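Putative HMP/thiamine permease protein YkoE (Bacillus subtilis, PDB 5EDL) probably serves as the membrane-embedded, substrate-binding S component of an energy-coupling factor transporter that takes up thiamine and perhaps related hydroxymethylpyrimidine compounds. Local coordinates at residues V20-L23 against F24-G28; S11-S14 against I15-V19; G181-L184 against K185-K189; K107-L111 against P112-L116. All coordinates share one frame; numbering follows the deposited sequence.

How the interactions relate
All four contacts are local, each formed by side chains three to five residues apart, so none closes a long loop; along the chain they follow in series without nesting or crossing. Interaction 2 (11-19) comes first and runs straight into interaction 1 (20-28), both on helix 4-35 with centres about 14 Å apart; interaction 2 packs against helices 49-58 and 63-77, and interaction 1 reaches the bound thiamine. Interaction 4 (107-116) lies across the chain's centre from both, where the loop after helix 85-103 turns into helix 111-132. Interaction 3 (181-189) is last, on helix 179-192, its nearest atoms about 6 Å from interaction 4.

Interaction 1: V20-L23 against F24-G28. With VIB (3-(4-amino-2-methyl-pyrimidin-5-ylmethyl)-5-(2-hydroxy-ethyl)-4-methyl-thiazol-3-ium), chain B.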
loop_
_atom_site.group_PDB
_atom_site.type_symbol
_atom_site.label_atom_id
_atom_site.label_comp_id
_atom_site.label_asym_id
_atom_site.label_seq_id
_atom_site.Cartn_x
_atom_site.Cartn_y
_atom_site.Cartn_z
ATOM N N VAL A 20 -10.911 -0.557 5.762
ATOM C CA VAL A 20 -10.088 -1.720 6.090
ATOM C C VAL A 20 -8.963 -1.361 7.061
ATOM O O VAL A 20 -8.733 -2.066 8.049
ATOM C CB VAL A 20 -9.455 -2.349 4.829
ATOM C CG1 VAL A 20 -8.588 -3.564 5.216
ATOM C CG2 VAL A 20 -10.518 -2.723 3.822
ATOM N N TYR A 21 -8.252 -0.276 6.757
ATOM C CA TYR A 21 -7.190 0.239 7.620
ATOM C C TYR A 21 -7.683 0.415 9.067
ATOM O O TYR A 21 -6.995 0.057 10.015
ATOM C CB TYR A 21 -6.668 1.591 7.111
ATOM C CG TYR A 21 -5.775 1.540 5.884
ATOM C CD1 TYR A 21 -5.634 0.378 5.134
ATOM C CD2 TYR A 21 -5.061 2.662 5.492
ATOM C CE1 TYR A 21 -4.804 0.338 4.027
ATOM C CE2 TYR A 21 -4.231 2.635 4.396
ATOM C CZ TYR A 21 -4.105 1.475 3.672
ATOM O OH TYR A 21 -3.280 1.470 2.596
ATOM N N LEU A 22 -8.866 0.992 9.221
ATOM C CA LEU A 22 -9.391 1.289 10.552
ATOM C C LEU A 22 -9.656 0.007 11.346
ATOM O O LEU A 22 -9.377 -0.065 12.546
ATOM C CB LEU A 22 -10.673 2.120 10.449
ATOM C CG LEU A 22 -11.329 2.525 11.775
ATOM C CD1 LEU A 22 -10.354 3.302 12.657
ATOM C CD2 LEU A 22 -12.590 3.343 11.517
ATOM N N LEU A 23 -10.213 -0.989 10.667
ATOM C CA LEU A 23 -10.476 -2.291 11.266
ATOM C C LEU A 23 -9.176 -2.927 11.764
ATOM O O LEU A 23 -9.094 -3.392 12.904
ATOM C CB LEU A 23 -11.171 -3.213 10.257
ATOM C CG LEU A 23 -11.156 -4.716 10.549
ATOM C CD1 LEU A 23 -11.804 -5.023 11.887
ATOM C CD2 LEU A 23 -11.862 -5.491 9.429
ATOM N N PHE A 24 -8.154 -2.918 10.913
ATOM C CA PHE A 24 -6.860 -3.491 11.282
ATOM C C PHE A 24 -6.158 -2.692 12.364
ATOM O O PHE A 24 -5.425 -3.253 13.174
ATOM C CB PHE A 24 -5.962 -3.620 10.053
ATOM C CG PHE A 24 -6.198 -4.882 9.287
ATOM C CD1 PHE A 24 -5.458 -6.019 9.561
ATOM C CD2 PHE A 24 -7.177 -4.947 8.319
ATOM C CE1 PHE A 24 -5.684 -7.187 8.875
ATOM C CE2 PHE A 24 -7.398 -6.114 7.625
ATOM C CZ PHE A 24 -6.652 -7.240 7.916
ATOM N N THR A 25 -6.389 -1.386 12.389
ATOM C CA THR A 25 -5.841 -0.570 13.462
ATOM C C THR A 25 -6.412 -1.009 14.811
ATOM O O THR A 25 -5.678 -1.127 15.804
ATOM C CB THR A 25 -6.117 0.917 13.231
ATOM O OG1 THR A 25 -5.224 1.392 12.224
ATOM C CG2 THR A 25 -5.903 1.720 14.519
ATOM N N HIS A 26 -7.715 -1.261 14.843
ATOM C CA HIS A 26 -8.352 -1.731 16.073
ATOM C C HIS A 26 -7.735 -3.067 16.529
ATOM O O HIS A 26 -7.375 -3.211 17.694
ATOM C CB HIS A 26 -9.864 -1.849 15.875
ATOM C CG HIS A 26 -10.590 -0.550 16.052
ATOM N ND1 HIS A 26 -10.616 0.128 17.252
ATOM C CD2 HIS A 26 -11.307 0.201 15.180
ATOM C CE1 HIS A 26 -11.319 1.240 17.113
ATOM N NE2 HIS A 26 -11.749 1.307 15.865
ATOM N N PHE A 27 -7.591 -4.016 15.599
ATOM C CA PHE A 27 -6.850 -5.269 15.841
ATOM C C PHE A 27 -5.452 -5.033 16.409
ATOM O O PHE A 27 -5.032 -5.682 17.368
ATOM C CB PHE A 27 -6.683 -6.080 14.546
ATOM C CG PHE A 27 -7.959 -6.639 13.988
ATOM C CD1 PHE A 27 -9.099 -6.736 14.765
ATOM C CD2 PHE A 27 -8.008 -7.085 12.672
ATOM C CE1 PHE A 27 -10.277 -7.261 14.237
ATOM C CE2 PHE A 27 -9.179 -7.611 12.138
ATOM C CZ PHE A 27 -10.315 -7.697 12.923
ATOM N N GLY A 28 -4.721 -4.125 15.774
ATOM C CA GLY A 28 -3.361 -3.832 16.167
ATOM C C GLY A 28 -3.248 -3.301 17.580
ATOM O O GLY A 28 -2.325 -3.669 18.304
HETATM C CM2 VIB B . -2.682 4.553 7.404
HETATM N N4A VIB B . 0.735 2.214 10.013
HETATM C CM4 VIB B . 0.286 -0.173 14.191
HETATM O O1 VIB B . 3.869 1.254 14.427
HETATM C C7 VIB B . 3.537 2.189 15.434
HETATM C C6 VIB B . 2.145 1.874 15.926
HETATM C C2 VIB B . -0.158 3.562 13.184
HETATM S S1 VIB B . 0.910 3.716 14.317
HETATM C C5 VIB B . 1.180 2.277 14.826
HETATM C C4 VIB B . 0.378 1.352 14.062
HETATM N N3 VIB B . -0.473 2.170 13.028
HETATM C C7A VIB B . -1.417 1.512 12.131
HETATM C C4A VIB B . -0.637 2.647 9.858
HETATM N N3A VIB B . -1.011 3.350 8.787
HETATM C C2A VIB B . -2.307 3.747 8.660
HETATM N N1A VIB B . -3.228 3.411 9.619
HETATM C C6A VIB B . -2.865 2.694 10.714
HETATM C C5A VIB B . -1.553 2.308 10.820
#
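V20 meets F24 one helical turn on: CG1 of V20 lies 3.7 Å from CD2 of F24, the two side chains running side by side. With CG1 anti to the backbone N (chi1 180°), this methyl is the branch laid against the ring, whose edge also receives V20 O in its plane. F24 N donates to V20 O, 3.0 Å away, with an N-H...O angle of 167°.

Y21 and T25, a turn apart, belong to the thiamine pocket. Y21 O accepts from T25 N at 2.8 Å, and the Y21 ring carbon CD2 approaches the pyrimidine methyl CM2 of VIB at 3.6 Å. T25 OG1 comes to 3.1 Å from C6A of the same pyrimidine. The polar ends are held from other parts of the fold, Y21 OH by E68 and the backbone N of V50, T25 OG1 by E75, so helix 4-35 forms one wall of the S-component binding site, pinned to helix 63-77.

L22 runs alongside H26, its CD1 4.0 Å from the imidazole NE2, while its carbonyl accepts from H26 N.

L23 crosses F27 at a slant. Its CD1 approaches the far end of the ring, 3.6 Å from CE1. L23 O lies over one face of that ring, offset toward the rim, and accepts from F27 N at 3.1 Å with an N-H...O angle of 172°.

Interaction 2: S11-S14 against I15-V19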
loop_
_atom_site.group_PDB
_atom_site.type_symbol
_atom_site.label_atom_id
_atom_site.label_comp_id
_atom_site.label_asym_id
_atom_site.label_seq_id
_atom_site.Cartn_x
_atom_site.Cartn_y
_atom_site.Cartn_z
ATOM N N SER A 11 -9.369 8.032 -5.477
ATOM C CA SER A 11 -10.057 8.445 -4.262
ATOM C C SER A 11 -11.016 7.379 -3.740
ATOM O O SER A 11 -11.064 7.120 -2.537
ATOM C CB SER A 11 -10.820 9.748 -4.505
ATOM O OG SER A 11 -9.931 10.806 -4.797
ATOM N N VAL A 12 -11.796 6.768 -4.628
ATOM C CA VAL A 12 -12.732 5.749 -4.171
ATOM C C VAL A 12 -11.984 4.583 -3.530
ATOM O O VAL A 12 -12.392 4.091 -2.486
ATOM C CB VAL A 12 -13.643 5.233 -5.307
ATOM C CG1 VAL A 12 -14.322 6.401 -6.006
ATOM C CG2 VAL A 12 -12.865 4.389 -6.289
ATOM N N ILE A 13 -10.881 4.161 -4.141
ATOM C CA ILE A 13 -10.063 3.089 -3.579
ATOM C C ILE A 13 -9.499 3.467 -2.200
ATOM O O ILE A 13 -9.482 2.644 -1.287
ATOM C CB ILE A 13 -8.900 2.714 -4.519
ATOM C CG1 ILE A 13 -9.441 2.126 -5.825
ATOM C CG2 ILE A 13 -7.957 1.717 -3.844
ATOM C CD1 ILE A 13 -10.211 0.833 -5.639
ATOM N N SER A 14 -9.053 4.713 -2.059
ATOM C CA SER A 14 -8.493 5.204 -0.798
ATOM C C SER A 14 -9.523 5.170 0.311
ATOM O O SER A 14 -9.233 4.788 1.452
ATOM C CB SER A 14 -7.965 6.634 -0.957
ATOM O OG SER A 14 -6.882 6.670 -1.855
ATOM N N ILE A 15 -10.733 5.579 -0.048
ATOM C CA ILE A 15 -11.849 5.642 0.877
ATOM C C ILE A 15 -12.267 4.255 1.339
ATOM O O ILE A 15 -12.446 4.024 2.534
ATOM C CB ILE A 15 -13.049 6.357 0.239
ATOM C CG1 ILE A 15 -12.717 7.833 0.017
ATOM C CG2 ILE A 15 -14.281 6.219 1.122
ATOM C CD1 ILE A 15 -13.710 8.560 -0.852
ATOM N N VAL A 16 -12.426 3.340 0.387
ATOM C CA VAL A 16 -12.804 1.966 0.700
ATOM C C VAL A 16 -11.777 1.319 1.619
ATOM O O VAL A 16 -12.124 0.689 2.624
ATOM C CB VAL A 16 -12.947 1.111 -0.578
ATOM C CG1 VAL A 16 -13.060 -0.358 -0.217
ATOM C CG2 VAL A 16 -14.144 1.578 -1.398
ATOM N N PHE A 17 -10.505 1.478 1.284
ATOM C CA PHE A 17 -9.467 0.844 2.083
ATOM C C PHE A 17 -9.194 1.570 3.399
ATOM O O PHE A 17 -8.599 0.990 4.303
ATOM C CB PHE A 17 -8.176 0.698 1.269
ATOM C CG PHE A 17 -8.123 -0.581 0.510
ATOM C CD1 PHE A 17 -8.676 -0.671 -0.757
ATOM C CD2 PHE A 17 -7.585 -1.720 1.088
ATOM C CE1 PHE A 17 -8.683 -1.864 -1.438
ATOM C CE2 PHE A 17 -7.576 -2.917 0.399
ATOM C CZ PHE A 17 -8.124 -2.991 -0.860
ATOM N N ALA A 18 -9.641 2.820 3.514
ATOM C CA ALA A 18 -9.601 3.514 4.797
ATOM C C ALA A 18 -10.414 2.738 5.830
ATOM O O ALA A 18 -10.028 2.660 6.997
ATOM C CB ALA A 18 -10.117 4.926 4.672
ATOM N N VAL A 19 -11.534 2.170 5.394
ATOM C CA VAL A 19 -12.357 1.342 6.258
ATOM C C VAL A 19 -11.599 0.087 6.700
ATOM O O VAL A 19 -11.613 -0.269 7.875
ATOM C CB VAL A 19 -13.672 0.939 5.565
ATOM C CG1 VAL A 19 -14.453 -0.040 6.435
ATOM C CG2 VAL A 19 -14.518 2.175 5.263
#
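I15 sits against S11 one turn back: I15 N donates to S11 O at 2.9 Å, and I15 CG1 lies 3.1 Å from the same oxygen. CG1 is there because it stands anti to the carbonyl carbon (chi1 -67°), which turns this branch back along the helix toward the S11 carbonyl.

V16 repeats the pattern with V12. Its N donates to V12 O with an N-H...O angle of 169°, and CG2 is the methyl that approaches this acceptor, at 3.3 Å.

F17 is the aromatic member. Its ring lies beside I13, pointing the same way, with CD1 4.0 Å from CG2 of I13, and I13 O approaches the ring edge in plane. I13 and F17 both touch I53, joining helix 4-35 to helix 49-58.

A18 N bonds to S14 O at 2.9 Å, though more bent, at 133°; its CB touches V74 of helix 63-77. On that same helix, the carbonyl of S67 is bonded by S14 OG, which also bonds to M10 O.

The one side-chain pair, I13 with F17, is carbon on carbon, and the branches of I15 and V16 lie against carbonyl oxygens. Both serine hydroxyls have carbonyl acceptors, S11 OG using I7 O, consistent with a predicted transmembrane helix.

Interaction 3: G181-L184 against K185-K189; sequences GKEL and KKKRK
L184 and R188 make the main packing contact, methyls over a guanidinium face. CD2 of L184 stands 3.7 Å above the guanidinium plane of R188, over its centre, while CD1 lies 3.7 Å from NE. A chi1 of 176° swings the leucine out beside the arginine; R188, with CG anti to its carbonyl carbon (chi1 -75°) and extended to NE, comes back along the helix to lay its guanidinium against CD2. Y171, in a loop, touches both residues. An alanine at this position would probably leave that guanidinium face without its methyl cover and the arginine freer to turn.

The charged pair is close but not ion-paired. E183 and K187 run side by side, and OE2 of E183 comes within 3.2 Å of the K187 carbon CE; NZ itself stays 4.3 Å from OE2. The stronger partner of the carboxylate is R59, which forms a salt bridge with OE1.

The backbone supplies four i to i+4 bonds, from K185, K186, K187 and R188 back to G181, K182, E183 and L184. The straightest is K186 N to K182 O, with an N-H...O angle of 171°.

Unbroken bonding of this kind is that of a regular alpha-helix, here the lysine- and arginine-rich C-terminal helix 179-192.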
loop_
_atom_site.group_PDB
_atom_site.type_symbol
_atom_site.label_atom_id
_atom_site.label_comp_id
_atom_site.label_asym_id
_atom_site.label_seq_id
_atom_site.Cartn_x
_atom_site.Cartn_y
_atom_site.Cartn_z
ATOM N N GLY A 181 -5.921 -1.897 -16.833
ATOM C CA GLY A 181 -6.944 -2.386 -17.741
ATOM C C GLY A 181 -6.461 -2.459 -19.183
ATOM O O GLY A 181 -6.757 -3.411 -19.894
ATOM N N LYS A 182 -5.718 -1.449 -19.616
ATOM C CA LYS A 182 -5.116 -1.454 -20.944
ATOM C C LYS A 182 -4.143 -2.621 -21.100
ATOM O O LYS A 182 -4.082 -3.251 -22.162
ATOM C CB LYS A 182 -4.395 -0.134 -21.217
ATOM C CG LYS A 182 -5.321 1.073 -21.331
ATOM C CD LYS A 182 -4.562 2.295 -21.841
ATOM C CE LYS A 182 -5.476 3.503 -22.016
ATOM N NZ LYS A 182 -5.849 4.123 -20.710
ATOM N N GLU A 183 -3.383 -2.901 -20.039
ATOM C CA GLU A 183 -2.449 -4.020 -20.049
ATOM C C GLU A 183 -3.190 -5.341 -20.239
ATOM O O GLU A 183 -2.788 -6.168 -21.048
ATOM C CB GLU A 183 -1.618 -4.070 -18.763
ATOM C CG GLU A 183 -0.721 -5.308 -18.683
ATOM C CD GLU A 183 0.017 -5.449 -17.351
ATOM O OE1 GLU A 183 0.001 -4.497 -16.544
ATOM O OE2 GLU A 183 0.620 -6.519 -17.109
ATOM N N LEU A 184 -4.266 -5.533 -19.486
ATOM C CA LEU A 184 -5.078 -6.739 -19.619
ATOM C C LEU A 184 -5.637 -6.861 -21.038
ATOM O O LEU A 184 -5.668 -7.946 -21.602
ATOM C CB LEU A 184 -6.221 -6.742 -18.606
ATOM C CG LEU A 184 -7.208 -7.906 -18.685
ATOM C CD1 LEU A 184 -6.478 -9.235 -18.574
ATOM C CD2 LEU A 184 -8.270 -7.781 -17.597
ATOM N N LYS A 185 -6.056 -5.739 -21.609
ATOM C CA LYS A 185 -6.567 -5.722 -22.986
ATOM C C LYS A 185 -5.515 -6.201 -23.987
ATOM O O LYS A 185 -5.783 -7.067 -24.821
ATOM C CB LYS A 185 -7.046 -4.321 -23.359
ATOM C CG LYS A 185 -8.486 -4.040 -22.973
ATOM C CD LYS A 185 -8.933 -2.678 -23.494
ATOM C CE LYS A 185 -8.560 -2.501 -24.957
ATOM N NZ LYS A 185 -8.764 -1.098 -25.418
ATOM N N LYS A 186 -4.322 -5.631 -23.896
ATOM C CA LYS A 186 -3.190 -6.048 -24.712
ATOM C C LYS A 186 -2.923 -7.547 -24.569
ATOM O O LYS A 186 -2.810 -8.254 -25.567
ATOM C CB LYS A 186 -1.943 -5.242 -24.334
ATOM C CG LYS A 186 -0.658 -5.666 -25.030
ATOM C CD LYS A 186 0.543 -4.972 -24.389
ATOM C CE LYS A 186 1.865 -5.404 -25.009
ATOM N NZ LYS A 186 3.033 -4.843 -24.263
ATOM N N LYS A 187 -2.833 -8.034 -23.334
ATOM C CA LYS A 187 -2.562 -9.453 -23.112
ATOM C C LYS A 187 -3.653 -10.355 -23.694
ATOM O O LYS A 187 -3.358 -11.404 -24.260
ATOM C CB LYS A 187 -2.379 -9.741 -21.623
ATOM C CG LYS A 187 -0.990 -9.377 -21.115
ATOM C CD LYS A 187 -0.899 -9.528 -19.609
ATOM C CE LYS A 187 0.446 -9.067 -19.088
ATOM N NZ LYS A 187 1.519 -10.032 -19.438
ATOM N N ARG A 188 -4.904 -9.934 -23.563
ATOM C CA ARG A 188 -6.018 -10.690 -24.106
ATOM C C ARG A 188 -6.021 -10.703 -25.639
ATOM O O ARG A 188 -6.357 -11.710 -26.247
ATOM C CB ARG A 188 -7.334 -10.129 -23.571
ATOM C CG ARG A 188 -7.585 -10.518 -22.143
ATOM C CD ARG A 188 -8.929 -10.039 -21.655
ATOM N NE ARG A 188 -9.281 -10.701 -20.400
ATOM C CZ ARG A 188 -10.224 -10.273 -19.567
ATOM N NH1 ARG A 188 -10.909 -9.172 -19.848
ATOM N NH2 ARG A 188 -10.472 -10.944 -18.449
ATOM N N LYS A 189 -5.650 -9.593 -26.264
ATOM C CA LYS A 189 -5.542 -9.570 -27.720
ATOM C C LYS A 189 -4.443 -10.520 -28.183
ATOM O O LYS A 189 -4.610 -11.251 -29.166
ATOM C CB LYS A 189 -5.263 -8.160 -28.242
ATOM C CG LYS A 189 -5.063 -8.116 -29.767
ATOM C CD LYS A 189 -4.956 -6.694 -30.275
ATOM C CE LYS A 189 -4.803 -6.646 -31.790
ATOM N NZ LYS A 189 -5.938 -7.310 -32.488
#

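Interaction 4: K107-L111 against P112-L116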
loop_
_atom_site.group_PDB
_atom_site.type_symbol
_atom_site.label_atom_id
_atom_site.label_comp_id
_atom_site.label_asym_id
_atom_site.label_seq_id
_atom_site.Cartn_x
_atom_site.Cartn_y
_atom_site.Cartn_z
ATOM N N LYS A 107 7.850 3.499 -14.477
ATOM C CA LYS A 107 7.742 2.643 -15.661
ATOM C C LYS A 107 7.805 1.148 -15.350
ATOM O O LYS A 107 7.751 0.336 -16.264
ATOM C CB LYS A 107 8.864 2.965 -16.657
ATOM C CG LYS A 107 8.779 4.324 -17.311
ATOM C CD LYS A 107 10.072 4.632 -18.068
ATOM C CE LYS A 107 10.449 3.497 -19.004
ATOM N NZ LYS A 107 11.656 3.810 -19.825
ATOM N N ALA A 108 7.967 0.787 -14.080
ATOM C CA ALA A 108 8.149 -0.616 -13.702
ATOM C C ALA A 108 7.111 -1.086 -12.683
ATOM O O ALA A 108 7.026 -0.550 -11.569
ATOM C CB ALA A 108 9.544 -0.833 -13.148
ATOM N N TYR A 109 6.339 -2.104 -13.048
ATOM C CA TYR A 109 5.275 -2.570 -12.167
ATOM C C TYR A 109 5.270 -4.088 -12.004
ATOM O O TYR A 109 4.267 -4.675 -11.615
ATOM C CB TYR A 109 3.928 -2.038 -12.675
ATOM C CG TYR A 109 3.928 -0.529 -12.640
ATOM C CD1 TYR A 109 3.636 0.155 -11.469
ATOM C CD2 TYR A 109 4.305 0.212 -13.753
ATOM C CE1 TYR A 109 3.673 1.524 -11.416
ATOM C CE2 TYR A 109 4.359 1.589 -13.710
ATOM C CZ TYR A 109 4.030 2.243 -12.538
ATOM O OH TYR A 109 4.071 3.615 -12.474
ATOM N N SER A 110 6.425 -4.705 -12.248
ATOM C CA SER A 110 6.607 -6.122 -11.966
ATOM C C SER A 110 6.493 -6.368 -10.447
ATOM O O SER A 110 6.654 -5.447 -9.643
ATOM C CB SER A 110 7.961 -6.616 -12.495
ATOM O OG SER A 110 9.027 -6.119 -11.697
ATOM N N LEU A 111 6.210 -7.611 -10.073
ATOM C CA LEU A 111 5.978 -7.965 -8.675
ATOM C C LEU A 111 7.129 -7.566 -7.739
ATOM O O LEU A 111 6.881 -7.046 -6.656
ATOM C CB LEU A 111 5.715 -9.463 -8.542
ATOM C CG LEU A 111 5.437 -9.945 -7.112
ATOM C CD1 LEU A 111 4.225 -9.227 -6.535
ATOM C CD2 LEU A 111 5.231 -11.472 -7.087
ATOM N N PRO A 112 8.379 -7.822 -8.147
ATOM C CA PRO A 112 9.525 -7.421 -7.320
ATOM C C PRO A 112 9.539 -5.917 -7.027
ATOM O O PRO A 112 9.918 -5.529 -5.918
ATOM C CB PRO A 112 10.732 -7.819 -8.174
ATOM C CG PRO A 112 10.215 -8.917 -9.063
ATOM C CD PRO A 112 8.803 -8.538 -9.366
ATOM N N VAL A 113 9.132 -5.091 -7.991
ATOM C CA VAL A 113 9.069 -3.658 -7.753
ATOM C C VAL A 113 7.912 -3.306 -6.800
ATOM O O VAL A 113 8.073 -2.460 -5.928
ATOM C CB VAL A 113 8.937 -2.859 -9.060
ATOM C CG1 VAL A 113 8.740 -1.369 -8.745
ATOM C CG2 VAL A 113 10.189 -3.077 -9.949
ATOM N N LEU A 114 6.765 -3.967 -6.957
ATOM C CA LEU A 114 5.645 -3.763 -6.039
ATOM C C LEU A 114 6.047 -4.156 -4.611
ATOM O O LEU A 114 5.722 -3.460 -3.643
ATOM C CB LEU A 114 4.419 -4.568 -6.487
ATOM C CG LEU A 114 3.898 -4.291 -7.908
ATOM C CD1 LEU A 114 2.600 -5.052 -8.150
ATOM C CD2 LEU A 114 3.699 -2.799 -8.144
ATOM N N MET A 115 6.766 -5.266 -4.489
ATOM C CA MET A 115 7.202 -5.736 -3.177
ATOM C C MET A 115 8.203 -4.768 -2.545
ATOM O O MET A 115 8.080 -4.443 -1.361
ATOM C CB MET A 115 7.792 -7.141 -3.272
ATOM C CG MET A 115 6.742 -8.229 -3.508
ATOM S SD MET A 115 7.499 -9.867 -3.485
ATOM C CE MET A 115 6.049 -10.913 -3.481
ATOM N N LEU A 116 9.161 -4.288 -3.341
ATOM C CA LEU A 116 10.079 -3.240 -2.903
ATOM C C LEU A 116 9.348 -1.985 -2.428
ATOM O O LEU A 116 9.761 -1.343 -1.480
ATOM C CB LEU A 116 11.025 -2.854 -4.035
ATOM C CG LEU A 116 12.529 -2.872 -3.818
ATOM C CD1 LEU A 116 12.966 -3.964 -2.850
ATOM C CD2 LEU A 116 13.215 -3.037 -5.176
#
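L111 and M115, one turn apart, cross at a slant, with CD2 of L111 3.7 Å from the M115 methyl CE. The leucine CG is anti to the backbone N; this chi1 of -179° holds the two methyls out beside the helix, and the methionine chain, extended beyond CG, brings CE back to them. M115 N donates to L111 O at 2.8 Å. Both side chains also touch L160 of helix 140-170. An alanine in place of L111 would probably open a gap beside CE of M115 and leave that methyl and L160 without their shared packing partner.

This is the start of helix 111-132, entered from the loop after helix 85-103. S110 occupies the N-cap position, yet its hydroxyl makes no capping bond; its carbonyl instead accepts from L114 N, in the carbonyl plane at 3.1 Å, and more weakly from V113 N, where the N-H...O angle is only 122°. P112, in the first turn, has no N-H to offer, and its CD lies 3.4 Å from S110 OG.

L114 points back at the loop, with CG 3.7 Å from Y109 O and CD2 4.4 Å from CD1 of Y109, near the plane of that ring at its edge. The two also share Y56 of helix 49-58, while Y109 OH bonds to the carbonyl of W106.

V113 also meets the loop: its CG2 lies 4.0 Å from A108 CB, and its CG1 3.4 Å from A108 O.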